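Local coordinates for probable disease resistance protein At5g66900 (Arabidopsis thaliana, PDB 7L7W) that probably acts as a helper receptor in plant disease resistance, its RPW8-like CC-R domain, the part crystallised, being associated with calcium-permeable channels and cell death, at residues Lys35-Leu40 / Glu99-Ile104; Val26-Ala31 / Thr47-Phe52; Gln62-Phe67 / Leu121-Asn126. The protein carries 2 engineered substitutions. All blocks are in the same frame, centred on the assembly; numbering follows the deposited sequence.

Interaction 1 of 3, residues Lys35-Leu40 / Glu99-Ile104. Engineered in segment 99-104: Glu99 (natural residue Lys).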
loop_
_atom_site.group_PDB
_atom_site.type_symbol
_atom_site.label_atom_id
_atom_site.label_comp_id
_atom_site.label_asym_id
_atom_site.label_seq_id
_atom_site.Cartn_x
_atom_site.Cartn_y
_atom_site.Cartn_z
ATOM N N LYS A 35 -12.127 -1.882 9.799
ATOM C CA LYS A 35 -12.769 -0.584 9.595
ATOM C C LYS A 35 -12.000 0.283 8.606
ATOM O O LYS A 35 -12.607 0.948 7.756
ATOM C CB LYS A 35 -12.949 0.140 10.934
ATOM C CG LYS A 35 -13.334 -0.768 12.074
ATOM C CD LYS A 35 -12.991 -0.198 13.428
ATOM C CE LYS A 35 -14.135 -0.518 14.373
ATOM N NZ LYS A 35 -14.212 0.416 15.533
ATOM N N ALA A 36 -10.661 0.252 8.664
ATOM C CA ALA A 36 -9.864 1.121 7.798
ATOM C C ALA A 36 -10.070 0.817 6.321
ATOM O O ALA A 36 -9.980 1.731 5.493
ATOM C CB ALA A 36 -8.384 1.014 8.146
ATOM N N PHE A 37 -10.377 -0.443 5.969
ATOM C CA PHE A 37 -10.469 -0.891 4.573
ATOM C C PHE A 37 -11.940 -0.911 4.170
ATOM O O PHE A 37 -12.688 -1.820 4.542
ATOM C CB PHE A 37 -9.813 -2.260 4.391
ATOM C CG PHE A 37 -9.702 -2.699 2.948
ATOM C CD1 PHE A 37 -8.899 -1.999 2.052
ATOM C CD2 PHE A 37 -10.415 -3.815 2.480
ATOM C CE1 PHE A 37 -8.808 -2.404 0.721
ATOM C CE2 PHE A 37 -10.321 -4.219 1.155
ATOM C CZ PHE A 37 -9.521 -3.514 0.274
ATOM N N LYS A 38 -12.351 0.089 3.398
ATOM C CA LYS A 38 -13.775 0.337 3.201
ATOM C C LYS A 38 -14.475 -0.662 2.284
ATOM O O LYS A 38 -15.645 -0.977 2.543
ATOM C CB LYS A 38 -13.998 1.755 2.678
ATOM C CG LYS A 38 -13.566 2.842 3.670
ATOM C CD LYS A 38 -13.904 2.470 5.098
ATOM C CE LYS A 38 -13.723 3.655 6.030
ATOM N NZ LYS A 38 -14.362 3.404 7.370
ATOM N N PRO A 39 -13.844 -1.165 1.203
ATOM C CA PRO A 39 -14.519 -2.208 0.401
ATOM C C PRO A 39 -15.007 -3.375 1.235
ATOM O O PRO A 39 -16.025 -3.994 0.898
ATOM C CB PRO A 39 -13.436 -2.649 -0.594
ATOM C CG PRO A 39 -12.586 -1.426 -0.773
ATOM C CD PRO A 39 -12.567 -0.751 0.584
ATOM N N LEU A 40 -14.322 -3.687 2.332
ATOM C CA LEU A 40 -14.816 -4.715 3.234
ATOM C C LEU A 40 -15.846 -4.148 4.213
ATOM O O LEU A 40 -17.020 -4.531 4.178
ATOM C CB LEU A 40 -13.648 -5.358 3.986
ATOM C CG LEU A 40 -12.994 -6.558 3.293
ATOM C CD1 LEU A 40 -11.944 -7.184 4.191
ATOM C CD2 LEU A 40 -14.037 -7.609 2.875
ATOM N N GLU A 99 -6.192 -5.990 -7.178
ATOM C CA GLU A 99 -6.635 -7.345 -7.463
ATOM C C GLU A 99 -7.725 -7.762 -6.494
ATOM O O GLU A 99 -8.860 -8.075 -6.885
ATOM C CB GLU A 99 -5.448 -8.287 -7.349
ATOM C CG GLU A 99 -5.599 -9.572 -8.070
ATOM C CD GLU A 99 -4.365 -10.425 -7.914
ATOM O OE1 GLU A 99 -4.176 -10.974 -6.800
ATOM O OE2 GLU A 99 -3.578 -10.515 -8.896
ATOM N N TYR A 100 -7.388 -7.716 -5.206
ATOM C CA TYR A 100 -8.308 -8.187 -4.189
ATOM C C TYR A 100 -9.576 -7.361 -4.216
ATOM O O TYR A 100 -10.684 -7.905 -4.128
ATOM C CB TYR A 100 -7.629 -8.127 -2.830
ATOM C CG TYR A 100 -8.461 -8.533 -1.645
ATOM C CD1 TYR A 100 -8.563 -9.863 -1.264
ATOM C CD2 TYR A 100 -9.104 -7.572 -0.861
ATOM C CE1 TYR A 100 -9.310 -10.227 -0.153
ATOM C CE2 TYR A 100 -9.840 -7.924 0.243
ATOM C CZ TYR A 100 -9.944 -9.248 0.600
ATOM O OH TYR A 100 -10.690 -9.599 1.712
ATOM N N THR A 101 -9.445 -6.055 -4.454
ATOM C CA THR A 101 -10.646 -5.243 -4.427
ATOM C C THR A 101 -11.604 -5.679 -5.524
ATOM O O THR A 101 -12.800 -5.862 -5.264
ATOM C CB THR A 101 -10.293 -3.772 -4.530
ATOM O OG1 THR A 101 -9.464 -3.427 -3.414
ATOM C CG2 THR A 101 -11.553 -2.931 -4.450
ATOM N N ARG A 102 -11.076 -5.963 -6.724
ATOM C CA ARG A 102 -11.935 -6.431 -7.809
ATOM C C ARG A 102 -12.673 -7.693 -7.390
ATOM O O ARG A 102 -13.903 -7.774 -7.519
ATOM C CB ARG A 102 -11.117 -6.670 -9.088
ATOM C CG ARG A 102 -10.543 -5.398 -9.737
ATOM C CD ARG A 102 -11.412 -4.152 -9.465
ATOM N NE ARG A 102 -10.683 -2.891 -9.647
ATOM C CZ ARG A 102 -10.168 -2.169 -8.654
ATOM N NH1 ARG A 102 -10.311 -2.582 -7.406
ATOM N NH2 ARG A 102 -9.514 -1.035 -8.900
ATOM N N LYS A 103 -11.948 -8.649 -6.799
ATOM C CA LYS A 103 -12.571 -9.871 -6.297
ATOM C C LYS A 103 -13.690 -9.540 -5.305
ATOM O O LYS A 103 -14.832 -9.991 -5.460
ATOM C CB LYS A 103 -11.475 -10.730 -5.667
ATOM C CG LYS A 103 -11.815 -12.110 -5.177
ATOM C CD LYS A 103 -10.524 -12.827 -4.692
ATOM C CE LYS A 103 -9.312 -12.479 -5.595
ATOM N NZ LYS A 103 -8.281 -13.569 -5.739
ATOM N N ILE A 104 -13.402 -8.671 -4.327
ATOM C CA ILE A 104 -14.414 -8.313 -3.336
ATOM C C ILE A 104 -15.619 -7.693 -4.021
ATOM O O ILE A 104 -16.773 -8.034 -3.715
ATOM C CB ILE A 104 -13.827 -7.371 -2.272
ATOM C CG1 ILE A 104 -12.810 -8.126 -1.439
ATOM C CG2 ILE A 104 -14.903 -6.886 -1.350
ATOM C CD1 ILE A 104 -13.313 -9.474 -1.011
#

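Interaction 2 of 3, residues Val26-Ala31 / Thr47-Phe52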
loop_
_atom_site.group_PDB
_atom_site.type_symbol
_atom_site.label_atom_id
_atom_site.label_comp_id
_atom_site.label_asym_id
_atom_site.label_seq_id
_atom_site.Cartn_x
_atom_site.Cartn_y
_atom_site.Cartn_z
ATOM N N VAL A 26 -21.421 -14.694 10.658
ATOM C CA VAL A 26 -19.995 -14.836 10.949
ATOM C C VAL A 26 -19.173 -13.958 10.009
ATOM O O VAL A 26 -18.268 -13.222 10.435
ATOM C CB VAL A 26 -19.552 -16.304 10.851
ATOM C CG1 VAL A 26 -18.025 -16.372 10.862
ATOM C CG2 VAL A 26 -20.137 -17.122 11.981
ATOM N N VAL A 27 -19.485 -14.024 8.713
ATOM C CA VAL A 27 -18.721 -13.284 7.716
ATOM C C VAL A 27 -18.878 -11.779 7.933
ATOM O O VAL A 27 -17.928 -11.006 7.734
ATOM C CB VAL A 27 -19.147 -13.732 6.301
ATOM C CG1 VAL A 27 -18.404 -12.951 5.209
ATOM C CG2 VAL A 27 -18.887 -15.230 6.125
ATOM N N ILE A 28 -20.065 -11.345 8.377
ATOM C CA ILE A 28 -20.261 -9.924 8.648
ATOM C C ILE A 28 -19.412 -9.494 9.831
ATOM O O ILE A 28 -18.688 -8.485 9.766
ATOM C CB ILE A 28 -21.744 -9.600 8.885
ATOM C CG1 ILE A 28 -22.554 -9.873 7.630
ATOM C CG2 ILE A 28 -21.910 -8.129 9.226
ATOM C CD1 ILE A 28 -24.060 -9.756 7.874
ATOM N N ASP A 29 -19.459 -10.254 10.927
ATOM C CA ASP A 29 -18.723 -9.855 12.119
ATOM C C ASP A 29 -17.223 -9.866 11.879
ATOM O O ASP A 29 -16.494 -9.083 12.501
ATOM C CB ASP A 29 -19.084 -10.766 13.289
ATOM C CG ASP A 29 -20.570 -10.739 13.609
ATOM O OD1 ASP A 29 -21.185 -9.648 13.508
ATOM O OD2 ASP A 29 -21.118 -11.818 13.936
ATOM N N GLU A 30 -16.745 -10.734 10.984
ATOM C CA GLU A 30 -15.328 -10.732 10.643
ATOM C C GLU A 30 -14.973 -9.574 9.719
ATOM O O GLU A 30 -13.896 -8.988 9.854
ATOM C CB GLU A 30 -14.904 -12.056 10.000
ATOM C CG GLU A 30 -14.857 -13.245 10.944
ATOM C CD GLU A 30 -13.928 -13.062 12.134
ATOM O OE1 GLU A 30 -12.980 -12.228 12.078
ATOM O OE2 GLU A 30 -14.167 -13.756 13.149
ATOM N N ALA A 31 -15.840 -9.246 8.757
ATOM C CA ALA A 31 -15.516 -8.155 7.840
ATOM C C ALA A 31 -15.528 -6.819 8.557
ATOM O O ALA A 31 -14.704 -5.946 8.265
ATOM C CB ALA A 31 -16.500 -8.116 6.679
ATOM N N THR A 47 -23.818 -4.614 1.739
ATOM C CA THR A 47 -24.512 -5.586 0.906
ATOM C C THR A 47 -24.924 -6.818 1.706
ATOM O O THR A 47 -26.058 -7.293 1.586
ATOM C CB THR A 47 -23.652 -5.987 -0.282
ATOM O OG1 THR A 47 -23.729 -4.961 -1.277
ATOM C CG2 THR A 47 -24.148 -7.300 -0.878
ATOM N N MET A 48 -24.028 -7.321 2.554
ATOM C CA MET A 48 -24.337 -8.516 3.334
ATOM C C MET A 48 -25.442 -8.260 4.358
ATOM O O MET A 48 -26.198 -9.176 4.693
ATOM C CB MET A 48 -23.070 -9.028 4.031
ATOM C CG MET A 48 -22.066 -9.703 3.082
ATOM S SD MET A 48 -20.641 -10.503 3.895
ATOM C CE MET A 48 -19.786 -9.115 4.662
ATOM N N GLU A 49 -25.572 -7.034 4.852
ATOM C CA GLU A 49 -26.639 -6.740 5.792
ATOM C C GLU A 49 -27.973 -6.592 5.080
ATOM O O GLU A 49 -29.018 -6.880 5.678
ATOM C CB GLU A 49 -26.281 -5.497 6.611
ATOM C CG GLU A 49 -25.279 -5.837 7.721
ATOM C CD GLU A 49 -24.847 -4.647 8.571
ATOM O OE1 GLU A 49 -24.627 -3.535 8.018
ATOM O OE2 GLU A 49 -24.699 -4.843 9.803
ATOM N N ILE A 50 -27.953 -6.162 3.812
ATOM C CA ILE A 50 -29.153 -6.263 2.975
ATOM C C ILE A 50 -29.550 -7.726 2.786
ATOM O O ILE A 50 -30.725 -8.097 2.891
ATOM C CB ILE A 50 -28.920 -5.600 1.608
ATOM C CG1 ILE A 50 -28.740 -4.094 1.730
ATOM C CG2 ILE A 50 -30.047 -5.964 0.636
ATOM C CD1 ILE A 50 -28.174 -3.490 0.443
ATOM N N LEU A 51 -28.573 -8.568 2.449
ATOM C CA LEU A 51 -28.864 -9.967 2.160
ATOM C C LEU A 51 -29.254 -10.760 3.409
ATOM O O LEU A 51 -29.910 -11.798 3.284
ATOM C CB LEU A 51 -27.652 -10.598 1.471
ATOM C CG LEU A 51 -27.535 -12.121 1.376
ATOM C CD1 LEU A 51 -28.373 -12.648 0.206
ATOM C CD2 LEU A 51 -26.072 -12.551 1.250
ATOM N N PHE A 52 -28.883 -10.285 4.600
ATOM C CA PHE A 52 -29.055 -11.072 5.821
ATOM C C PHE A 52 -30.505 -11.436 6.155
ATOM O O PHE A 52 -30.751 -12.588 6.556
ATOM C CB PHE A 52 -28.394 -10.326 6.988
ATOM C CG PHE A 52 -28.429 -11.084 8.260
ATOM C CD1 PHE A 52 -27.574 -12.151 8.460
ATOM C CD2 PHE A 52 -29.343 -10.764 9.249
ATOM C CE1 PHE A 52 -27.610 -12.882 9.638
ATOM C CE2 PHE A 52 -29.385 -11.488 10.434
ATOM C CZ PHE A 52 -28.516 -12.550 10.628
#

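Interaction 3 of 3, residues Gln62-Phe67 / Leu121-Asn126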
loop_
_atom_site.group_PDB
_atom_site.type_symbol
_atom_site.label_atom_id
_atom_site.label_comp_id
_atom_site.label_asym_id
_atom_site.label_seq_id
_atom_site.Cartn_x
_atom_site.Cartn_y
_atom_site.Cartn_z
ATOM N N GLN A 62 -37.134 -23.969 5.943
ATOM C CA GLN A 62 -36.319 -25.148 5.668
ATOM C C GLN A 62 -37.151 -26.345 5.222
ATOM O O GLN A 62 -36.616 -27.247 4.563
ATOM C CB GLN A 62 -35.492 -25.507 6.902
ATOM C CG GLN A 62 -34.199 -26.262 6.597
ATOM C CD GLN A 62 -33.272 -26.346 7.806
ATOM O OE1 GLN A 62 -33.258 -25.453 8.667
ATOM N NE2 GLN A 62 -32.488 -27.422 7.874
ATOM N N LYS A 63 -38.443 -26.369 5.558
ATOM C CA LYS A 63 -39.321 -27.448 5.109
ATOM C C LYS A 63 -39.746 -27.261 3.651
ATOM O O LYS A 63 -39.568 -28.160 2.820
ATOM C CB LYS A 63 -40.549 -27.541 6.024
ATOM C CG LYS A 63 -41.486 -28.696 5.658
ATOM C CD LYS A 63 -41.675 -29.671 6.818
ATOM C CE LYS A 63 -42.758 -30.695 6.509
ATOM N NZ LYS A 63 -44.106 -30.074 6.433
ATOM N N GLU A 64 -40.311 -26.093 3.327
ATOM C CA GLU A 64 -40.830 -25.816 1.991
ATOM C C GLU A 64 -39.753 -25.804 0.918
ATOM O O GLU A 64 -40.065 -26.037 -0.256
ATOM C CB GLU A 64 -41.559 -24.473 1.980
ATOM C CG GLU A 64 -42.753 -24.418 2.910
ATOM C CD GLU A 64 -42.381 -23.974 4.318
ATOM O OE1 GLU A 64 -41.418 -24.540 4.883
ATOM O OE2 GLU A 64 -43.053 -23.066 4.865
ATOM N N LEU A 65 -38.509 -25.509 1.277
ATOM C CA LEU A 65 -37.403 -25.534 0.336
ATOM C C LEU A 65 -36.499 -26.714 0.645
ATOM O O LEU A 65 -36.451 -27.203 1.777
ATOM C CB LEU A 65 -36.580 -24.240 0.393
ATOM C CG LEU A 65 -37.301 -22.894 0.334
ATOM C CD1 LEU A 65 -36.490 -21.824 1.038
ATOM C CD2 LEU A 65 -37.564 -22.491 -1.103
ATOM N N ASP A 66 -35.790 -27.177 -0.370
ATOM C CA ASP A 66 -34.621 -28.012 -0.160
ATOM C C ASP A 66 -33.402 -27.211 -0.594
ATOM O O ASP A 66 -33.380 -26.624 -1.688
ATOM C CB ASP A 66 -34.702 -29.335 -0.925
ATOM C CG ASP A 66 -34.244 -29.204 -2.363
ATOM O OD1 ASP A 66 -33.239 -29.841 -2.755
ATOM O OD2 ASP A 66 -34.897 -28.441 -3.100
ATOM N N PHE A 67 -32.406 -27.173 0.263
ATOM C CA PHE A 67 -31.272 -26.329 -0.046
ATOM C C PHE A 67 -30.371 -26.904 -1.170
ATOM O O PHE A 67 -29.308 -26.333 -1.452
ATOM C CB PHE A 67 -30.485 -26.083 1.241
ATOM C CG PHE A 67 -31.299 -25.420 2.326
ATOM C CD1 PHE A 67 -32.402 -24.646 2.006
ATOM C CD2 PHE A 67 -30.954 -25.556 3.657
ATOM C CE1 PHE A 67 -33.154 -24.026 2.993
ATOM C CE2 PHE A 67 -31.696 -24.932 4.645
ATOM C CZ PHE A 67 -32.802 -24.168 4.310
ATOM N N LEU A 121 -41.463 -18.659 -6.141
ATOM C CA LEU A 121 -41.191 -19.551 -7.262
ATOM C C LEU A 121 -40.238 -20.662 -6.867
ATOM O O LEU A 121 -40.331 -21.776 -7.393
ATOM C CB LEU A 121 -40.627 -18.770 -8.441
ATOM C CG LEU A 121 -41.645 -18.532 -9.552
ATOM C CD1 LEU A 121 -41.983 -19.847 -10.293
ATOM C CD2 LEU A 121 -42.898 -17.871 -8.986
ATOM N N LEU A 122 -39.345 -20.389 -5.920
ATOM C CA LEU A 122 -38.418 -21.405 -5.437
ATOM C C LEU A 122 -39.167 -22.545 -4.764
ATOM O O LEU A 122 -39.050 -23.715 -5.164
ATOM C CB LEU A 122 -37.422 -20.772 -4.467
ATOM C CG LEU A 122 -36.007 -21.323 -4.505
ATOM C CD1 LEU A 122 -35.411 -21.092 -5.882
ATOM C CD2 LEU A 122 -35.184 -20.656 -3.407
ATOM N N GLN A 123 -39.959 -22.218 -3.735
ATOM C CA GLN A 123 -40.704 -23.269 -3.050
ATOM C C GLN A 123 -41.770 -23.875 -3.958
ATOM O O GLN A 123 -42.080 -25.063 -3.826
ATOM C CB GLN A 123 -41.300 -22.744 -1.738
ATOM C CG GLN A 123 -42.689 -22.162 -1.793
ATOM C CD GLN A 123 -43.334 -22.148 -0.414
ATOM O OE1 GLN A 123 -43.701 -23.194 0.117
ATOM N NE2 GLN A 123 -43.440 -20.965 0.187
ATOM N N HIS A 124 -42.297 -23.108 -4.919
ATOM C CA HIS A 124 -43.201 -23.690 -5.902
ATOM C C HIS A 124 -42.508 -24.794 -6.680
ATOM O O HIS A 124 -42.999 -25.929 -6.735
ATOM C CB HIS A 124 -43.723 -22.618 -6.860
ATOM C CG HIS A 124 -44.409 -23.179 -8.070
ATOM N ND1 HIS A 124 -45.647 -23.785 -8.011
ATOM C CD2 HIS A 124 -44.019 -23.242 -9.368
ATOM C CE1 HIS A 124 -45.991 -24.192 -9.222
ATOM N NE2 HIS A 124 -45.023 -23.869 -10.064
ATOM N N ARG A 125 -41.357 -24.481 -7.291
ATOM C CA ARG A 125 -40.635 -25.495 -8.054
ATOM C C ARG A 125 -40.214 -26.654 -7.167
ATOM O O ARG A 125 -39.952 -27.749 -7.678
ATOM C CB ARG A 125 -39.418 -24.883 -8.760
ATOM C CG ARG A 125 -39.788 -23.913 -9.883
ATOM C CD ARG A 125 -38.606 -23.545 -10.783
ATOM N NE ARG A 125 -37.536 -22.850 -10.065
ATOM C CZ ARG A 125 -37.457 -21.524 -9.923
ATOM N NH1 ARG A 125 -38.398 -20.741 -10.442
ATOM N NH2 ARG A 125 -36.450 -20.973 -9.248
ATOM N N ASN A 126 -40.174 -26.450 -5.845
ATOM C CA ASN A 126 -39.883 -27.573 -4.955
ATOM C C ASN A 126 -41.105 -28.417 -4.570
ATOM O O ASN A 126 -40.944 -29.606 -4.259
ATOM C CB ASN A 126 -39.208 -27.081 -3.675
ATOM C CG ASN A 126 -38.616 -28.216 -2.872
ATOM O OD1 ASN A 126 -37.879 -29.043 -3.411
ATOM N ND2 ASN A 126 -38.956 -28.281 -1.585
#

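Interaction 1 of 3, residues Lys35-Leu40 / Glu99-Ile104
At one end of the helical bundle, Phe37, Pro39 and Leu40 pack against Tyr100, Thr101 and Ile104 where the start of helix 38-60 meets helix 97-114. Phe37 holds the N-cap position, and its CG lies anti to the backbone N (chi1 -172°), which carries the ring across to the partner helix. There the rim atom Phe37 CE2 comes to 3.8 Å from Tyr100 CE2, approaching the tyrosine at its edge. Thr101 OG1 stands at the edge of the phenyl ring, near its plane, 3.7 Å from Phe37 CZ, while that hydroxyl is hydrogen-bonded to Glu97 O one turn earlier. The methyl branch of the threonine turns to the proline, Pro39 CG lying 4.1 Å from Thr101 CG2. One face of Phe37 is taken by Pro39 CD, 3.9 Å above the plane and over the ring centre. This is core packing of the four-helix bundle of the CC-R domain: Phe89 stacks on Phe37 from the same chain, and Tyr95 of the second subunit also packs on it. Further along, Leu40 meets Tyr100 at about a right angle, Leu40 CD1 lying 3.7 Å from Tyr100 OH. The buried hydroxyl is satisfied by Ala85 O of helix 70-88. Ile104 covers a face of Tyr100 with CG1, off centre, near the ring's perimeter, and its other branch, Ile104 CG2, reaches 3.8 Å from Pro39 O.

Interaction 2 of 3, residues Val26-Ala31 / Thr47-Phe52
Met48 meets Val27, Ile28 and Ala31 where helices 20-32 and 38-60, neighbours in the four-helix bundle, run side by side. The two short segments are nearly antiparallel (157°), with axes 10.3 Å apart at closest approach. At the root of the methionine, Met48 CB lies 3.7 Å from Ile28 CG1, and the two side chains run antiparallel past one another. The chain stays extended through CG, which delivers Met48 SD to 3.6 Å from Val27 CG1, a branch met at roughly a right angle. A bend at the last torsion (chi3 -64°) then turns the methyl along helix 20-32, where Met48 CE rests 4.0 Å from Ala31 CB. Met111 of helix 97-114 also touches Met48, so this side chain reaches a third helix of the core. Nearer the surface, the aliphatic part of Glu49 packs on Ile28, with Glu49 CG 4.1 Å from Ile28 CD1, while its carboxylate forms a salt bridge with Lys32; a bound nickel ion lies about 4 Å from the Glu49 side chain. Phe52, whose ring engages Lys25 in a cation-pi contact, extends this row by one turn: its CD1 is 4.3 Å from Ile28 CD1, the contact being oblique to the ring.

Interaction 3 of 3, residues Gln62-Phe67 / Leu121-Asn126
Asn126 grips the main chain of Glu64 with its amide: Asn126 ND2 donates to Glu64 O at 2.8 Å, with a fairly straight N-H...O angle of 159°. The acceptor lies close to the plane of the asparagine amide, yet the donor sits well above the Glu64 carbonyl plane, not aimed at a lone pair. Two features bring the amide there: Asn126 CB points toward the loop, and CG is anti to its own main-chain N (chi1 -167°). The same group places Asn126 OD1 beside the carboxylate of Asp66, whose CG stands between its main-chain N and carbonyl carbon, the two planes being almost parallel. Asp66 OD2 lies 3.1 Å from Asn126 OD1, but both are acceptors and no hydrogen bond forms; the other oxygen, Asp66 OD1, makes a weak hydrogen bond to Gly68 N.

One turn back along the helix, Gln123 is extended beyond CG and lies alongside Glu64 with the same heading. The Glu64 chain bends at chi2, which turns its carboxylate away while CB and CG lie along Gln123. The amide and carboxylate planes stand 71° apart, and Gln123 OE1 does the touching, 3.1 Å from Glu64 CB and also near Glu64 CG. Leu65 supplies the apolar part with a single branch: Leu65 CD2 lies 3.8 Å from Leu122 CB. That methyl also packs on Gln123 CB. Leu122 in turn touches Glu71 and Leu72 of helix 70-88. The arrangement is the loop between helices 38-60 and 70-88, at one end of the four-helix bundle, packed against helix 119-127, the last of this fragment.

Overall arrangement
The three contacts are spread along the bundle of one RPW8-like CC-R domain. Interactions 1 and 2 both use helix 38-60, its N-terminal start in one and a later part in the other, and their centres are 14 Å apart. Interaction 3 lies on the opposite side of the chain's centre from interaction 1, 34 Å between centres, and their nearest atoms are about 22 Å apart. Interaction 2 lies nearer the middle, its centre 24 Å from that of interaction 3. It also lies beside bound nickel, about 4 Å from the Glu49 side chain, whereas the side chain of Tyr100 in interaction 1 is about 13 Å away; Glu80 and Asp83 belong to the metal site.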